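Cbs-cp12 (Microcystis aeruginosa PCC 7806, PDB 5NMU) joins a pair of CBS domains to a CP12 domain in a hexameric protein, probably taking part in the redox regulation of photosynthesis. Local coordinates at residues R135-I138 with E139-I142; D168-E171 with E172-E176. All coordinates share one frame; numbering follows the deposited sequence.

How the interactions relate
Following the chain from its N terminus, the CBS domain pair comes first, and the loop after helix 120-126 leads to interaction 1 (135-138 with 139-142), where a beta turn runs directly into helix 138-156. This contact closes only the short turn at the start of that helix. The chain then runs out along helix 138-156 and turns back into helix 161-178, on which interaction 2 (168-171 with 172-176) spans successive turns. The Cys153-Cys163 disulfide also ties the two helices. The two contacts neither nest nor cross; they follow in series, their centres about 11 Å apart. They meet in space, because Arg135 forms a salt bridge with Glu176 and Leu173 packs against Arg135 and Glu141.

Interaction 1 (R135-I138 with E139-I142); sequences RLFI and EDEI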
loop_
_atom_site.group_PDB
_atom_site.type_symbol
_atom_site.label_atom_id
_atom_site.label_comp_id
_atom_site.label_asym_id
_atom_site.label_seq_id
_atom_site.Cartn_x
_atom_site.Cartn_y
_atom_site.Cartn_z
ATOM N N ARG A 135 17.298 -20.766 5.312
ATOM C CA ARG A 135 17.780 -19.385 5.232
ATOM C C ARG A 135 17.868 -18.985 3.748
ATOM O O ARG A 135 18.596 -19.626 2.954
ATOM C CB ARG A 135 19.136 -19.310 5.907
ATOM C CG ARG A 135 19.846 -17.977 5.790
ATOM C CD ARG A 135 21.154 -18.001 6.579
ATOM N NE ARG A 135 21.687 -16.649 6.708
ATOM C CZ ARG A 135 22.610 -16.249 7.579
ATOM N NH1 ARG A 135 23.177 -17.086 8.458
ATOM N NH2 ARG A 135 22.960 -14.963 7.570
ATOM N N LEU A 136 17.072 -17.993 3.361
ATOM C CA LEU A 136 16.922 -17.645 1.953
ATOM C C LEU A 136 18.256 -17.122 1.373
ATOM O O LEU A 136 19.044 -16.418 2.039
ATOM C CB LEU A 136 15.768 -16.631 1.709
ATOM C CG LEU A 136 14.342 -17.136 1.383
ATOM C CD1 LEU A 136 14.197 -17.574 -0.068
ATOM C CD2 LEU A 136 13.866 -18.260 2.302
ATOM N N PHE A 137 18.517 -17.575 0.155
ATOM C CA PHE A 137 19.693 -17.198 -0.609
ATOM C C PHE A 137 21.004 -17.504 0.094
ATOM O O PHE A 137 21.975 -16.779 -0.086
ATOM C CB PHE A 137 19.630 -15.704 -0.956
ATOM C CG PHE A 137 18.280 -15.233 -1.419
ATOM C CD1 PHE A 137 17.524 -15.987 -2.310
ATOM C CD2 PHE A 137 17.795 -14.006 -1.011
ATOM C CE1 PHE A 137 16.310 -15.547 -2.751
ATOM C CE2 PHE A 137 16.570 -13.555 -1.456
ATOM C CZ PHE A 137 15.836 -14.313 -2.336
ATOM N N ILE A 138 21.024 -18.548 0.940
ATOM C CA ILE A 138 22.206 -18.830 1.745
ATOM C C ILE A 138 23.400 -19.200 0.890
ATOM O O ILE A 138 24.542 -18.906 1.281
ATOM C CB ILE A 138 21.946 -19.890 2.824
ATOM C CG1 ILE A 138 23.056 -19.806 3.884
ATOM C CG2 ILE A 138 21.758 -21.303 2.224
ATOM C CD1 ILE A 138 22.972 -20.811 5.004
ATOM N N GLU A 139 23.168 -19.781 -0.290
ATOM C CA GLU A 139 24.269 -20.051 -1.234
ATOM C C GLU A 139 24.904 -18.779 -1.830
ATOM O O GLU A 139 26.105 -18.776 -2.093
ATOM C CB GLU A 139 23.883 -21.052 -2.348
ATOM C CG GLU A 139 23.699 -22.499 -1.866
ATOM C CD GLU A 139 24.960 -23.158 -1.188
ATOM O OE1 GLU A 139 26.121 -22.963 -1.637
ATOM O OE2 GLU A 139 24.792 -23.922 -0.196
ATOM N N ASP A 140 24.103 -17.736 -2.058
ATOM C CA ASP A 140 24.626 -16.449 -2.495
ATOM C C ASP A 140 25.462 -15.847 -1.346
ATOM O O ASP A 140 26.544 -15.301 -1.609
ATOM C CB ASP A 140 23.509 -15.498 -2.948
ATOM C CG ASP A 140 22.680 -16.063 -4.119
ATOM O OD1 ASP A 140 23.220 -16.588 -5.093
ATOM O OD2 ASP A 140 21.450 -16.026 -4.058
ATOM N N GLU A 141 25.009 -15.994 -0.097
ATOM C CA GLU A 141 25.759 -15.475 1.055
ATOM C C GLU A 141 27.121 -16.143 1.234
ATOM O O GLU A 141 28.059 -15.487 1.586
ATOM C CB GLU A 141 25.041 -15.660 2.397
ATOM C CG GLU A 141 23.712 -14.968 2.563
ATOM C CD GLU A 141 23.197 -15.039 3.995
ATOM O OE1 GLU A 141 23.951 -14.751 4.933
ATOM O OE2 GLU A 141 22.011 -15.332 4.160
ATOM N N ILE A 142 27.147 -17.465 1.076
ATOM C CA ILE A 142 28.351 -18.283 1.121
ATOM C C ILE A 142 29.305 -17.824 -0.000
ATOM O O ILE A 142 30.480 -17.528 0.249
ATOM C CB ILE A 142 28.008 -19.810 1.013
ATOM C CG1 ILE A 142 27.253 -20.300 2.253
ATOM C CG2 ILE A 142 29.253 -20.667 0.806
ATOM C CD1 ILE A 142 26.763 -21.730 2.139
#
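Arg135 and Glu141 cross at about a right angle, their guanidinium and carboxylate planes 70° apart, in a two-point salt bridge. NE of Arg135 meets the syn side of OE2 of Glu141 at 2.9 Å, with a bent N-H...O angle of 130°, tilted out of both planes. OE1 of Glu141 lies over one face of the guanidinium, 2.8 Å from NH2 of Arg135. With CG anti to the backbone N (chi1 174°) and the chain extended to NE, the arginine carries its guanidinium out to Glu141. Its NH1 serves Glu176, so one guanidinium is shared by two glutamates, probably steadying all three charges.

Along the backbone, the carbonyl O of Phe137 accepts the N-H of Glu141 at 3.1 Å, in the carbonyl plane, and a weak bond from N of Asp140. One residue on, Ile142 N donates to Ile138 O at 3.0 Å. CB of Phe137 lies 3.6 Å from OD2 of Asp140, whose carboxylate finds its stronger partner in Arg44 of the second subunit. The phenylalanine ring, with CB of Leu136 over one face, packs against Tyr93 and Arg96 of helix 91-101 and Met78 of the second subunit, a buried setting suited to a broad flat side chain. Arg135 to Ile138 form a type II beta turn, and Phe137 takes the N-cap position of helix 138-156, the first helix of the CP12 hairpin.

Interaction 2 (D168-E171 with E172-E176); sequences DVVE and ELQAE
Glu172 N donates to Asp168 O at 3.0 Å, and Leu173 N does the same to Val169 O at 3.1 Å. The next two bonds run from Gln174 N to Val170 O at 2.7 Å and from Ala175 N to Glu171 O at 2.9 Å. These i to i+4 bonds belong to the alpha-helix 161-178, which pairs with helix 138-156 in the CP12 hairpin. The buried Leu173 and Val170 suit the side facing that partner, whereas Asp168, Glu171 and Glu172 suit exposed positions. Val169 and Leu173 lie side by side, CG1 to CD1 at 4.0 Å. Val170 turns CG1 anti to its own N (chi1 174°), bringing this methyl alongside the amide of Gln174, 3.4 Å from OE1. Gln174 also touches Ile142 and Arg146 of helix 138-156, its long neutral chain reaching across between the helices. Replacing it with an alanine would probably leave CG1 of Val170 without its amide neighbour and open a gap beside Ile142 and Arg146. Val170 itself packs on Arg146, and Leu173 on Glu141 of the same helix.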
loop_
_atom_site.group_PDB
_atom_site.type_symbol
_atom_site.label_atom_id
_atom_site.label_comp_id
_atom_site.label_asym_id
_atom_site.label_seq_id
_atom_site.Cartn_x
_atom_site.Cartn_y
_atom_site.Cartn_z
ATOM N N ASP A 168 35.972 -17.810 8.912
ATOM C CA ASP A 168 34.991 -18.265 9.913
ATOM C C ASP A 168 33.532 -17.860 9.574
ATOM O O ASP A 168 32.603 -18.615 9.834
ATOM C CB ASP A 168 35.363 -17.846 11.337
ATOM C CG ASP A 168 36.492 -18.739 11.972
ATOM O OD1 ASP A 168 36.725 -19.962 11.655
ATOM O OD2 ASP A 168 37.155 -18.162 12.846
ATOM N N VAL A 169 33.342 -16.705 8.955
ATOM C CA VAL A 169 32.001 -16.335 8.392
ATOM C C VAL A 169 31.584 -17.410 7.379
ATOM O O VAL A 169 30.481 -17.933 7.469
ATOM C CB VAL A 169 31.998 -14.936 7.736
ATOM C CG1 VAL A 169 30.605 -14.586 7.156
ATOM C CG2 VAL A 169 32.443 -13.874 8.744
ATOM N N VAL A 170 32.493 -17.820 6.474
ATOM C CA VAL A 170 32.138 -18.871 5.485
ATOM C C VAL A 170 31.763 -20.206 6.152
ATOM O O VAL A 170 30.742 -20.852 5.809
ATOM C CB VAL A 170 33.265 -19.124 4.455
ATOM C CG1 VAL A 170 32.939 -20.305 3.548
ATOM C CG2 VAL A 170 33.523 -17.846 3.665
ATOM N N GLU A 171 32.607 -20.602 7.089
ATOM C CA GLU A 171 32.449 -21.855 7.795
ATOM C C GLU A 171 31.047 -21.936 8.462
ATOM O O GLU A 171 30.323 -22.914 8.281
ATOM C CB GLU A 171 33.637 -22.070 8.786
ATOM C CG GLU A 171 33.254 -22.710 10.140
ATOM C CD GLU A 171 34.427 -23.348 10.929
ATOM O OE1 GLU A 171 34.354 -24.589 11.083
ATOM O OE2 GLU A 171 35.372 -22.626 11.413
ATOM N N GLU A 172 30.697 -20.912 9.232
ATOM C CA GLU A 172 29.403 -20.848 9.922
ATOM C C GLU A 172 28.258 -20.952 8.942
ATOM O O GLU A 172 27.361 -21.776 9.135
ATOM C CB GLU A 172 29.294 -19.567 10.777
ATOM C CG GLU A 172 30.267 -19.541 11.982
ATOM C CD GLU A 172 29.973 -20.666 12.978
ATOM O OE1 GLU A 172 28.825 -20.678 13.497
ATOM O OE2 GLU A 172 30.854 -21.557 13.213
ATOM N N LEU A 173 28.316 -20.171 7.858
ATOM C CA LEU A 173 27.278 -20.235 6.823
ATOM C C LEU A 173 27.234 -21.642 6.213
ATOM O O LEU A 173 26.149 -22.152 5.996
ATOM C CB LEU A 173 27.444 -19.173 5.731
ATOM C CG LEU A 173 27.343 -17.691 6.170
ATOM C CD1 LEU A 173 27.899 -16.781 5.098
ATOM C CD2 LEU A 173 25.915 -17.253 6.496
ATOM N N GLN A 174 28.397 -22.274 5.981
ATOM C CA GLN A 174 28.438 -23.637 5.406
ATOM C C GLN A 174 27.873 -24.729 6.346
ATOM O O GLN A 174 27.226 -25.659 5.867
ATOM C CB GLN A 174 29.857 -24.010 4.894
ATOM C CG GLN A 174 30.064 -23.814 3.372
ATOM C CD GLN A 174 31.513 -23.574 2.918
ATOM O OE1 GLN A 174 32.484 -23.701 3.695
ATOM N NE2 GLN A 174 31.667 -23.221 1.637
ATOM N N ALA A 175 28.091 -24.594 7.659
ATOM C CA ALA A 175 27.569 -25.543 8.669
ATOM C C ALA A 175 26.062 -25.561 8.664
ATOM O O ALA A 175 25.424 -26.625 8.677
ATOM C CB ALA A 175 28.069 -25.162 10.059
ATOM N N GLU A 176 25.511 -24.356 8.617
ATOM C CA GLU A 176 24.080 -24.137 8.588
ATOM C C GLU A 176 23.435 -24.789 7.340
ATOM O O GLU A 176 22.504 -25.586 7.476
ATOM C CB GLU A 176 23.809 -22.628 8.632
ATOM C CG GLU A 176 22.418 -22.243 9.109
ATOM C CD GLU A 176 22.164 -20.748 9.002
ATOM O OE1 GLU A 176 23.145 -19.956 8.950
ATOM O OE2 GLU A 176 20.970 -20.375 8.958
#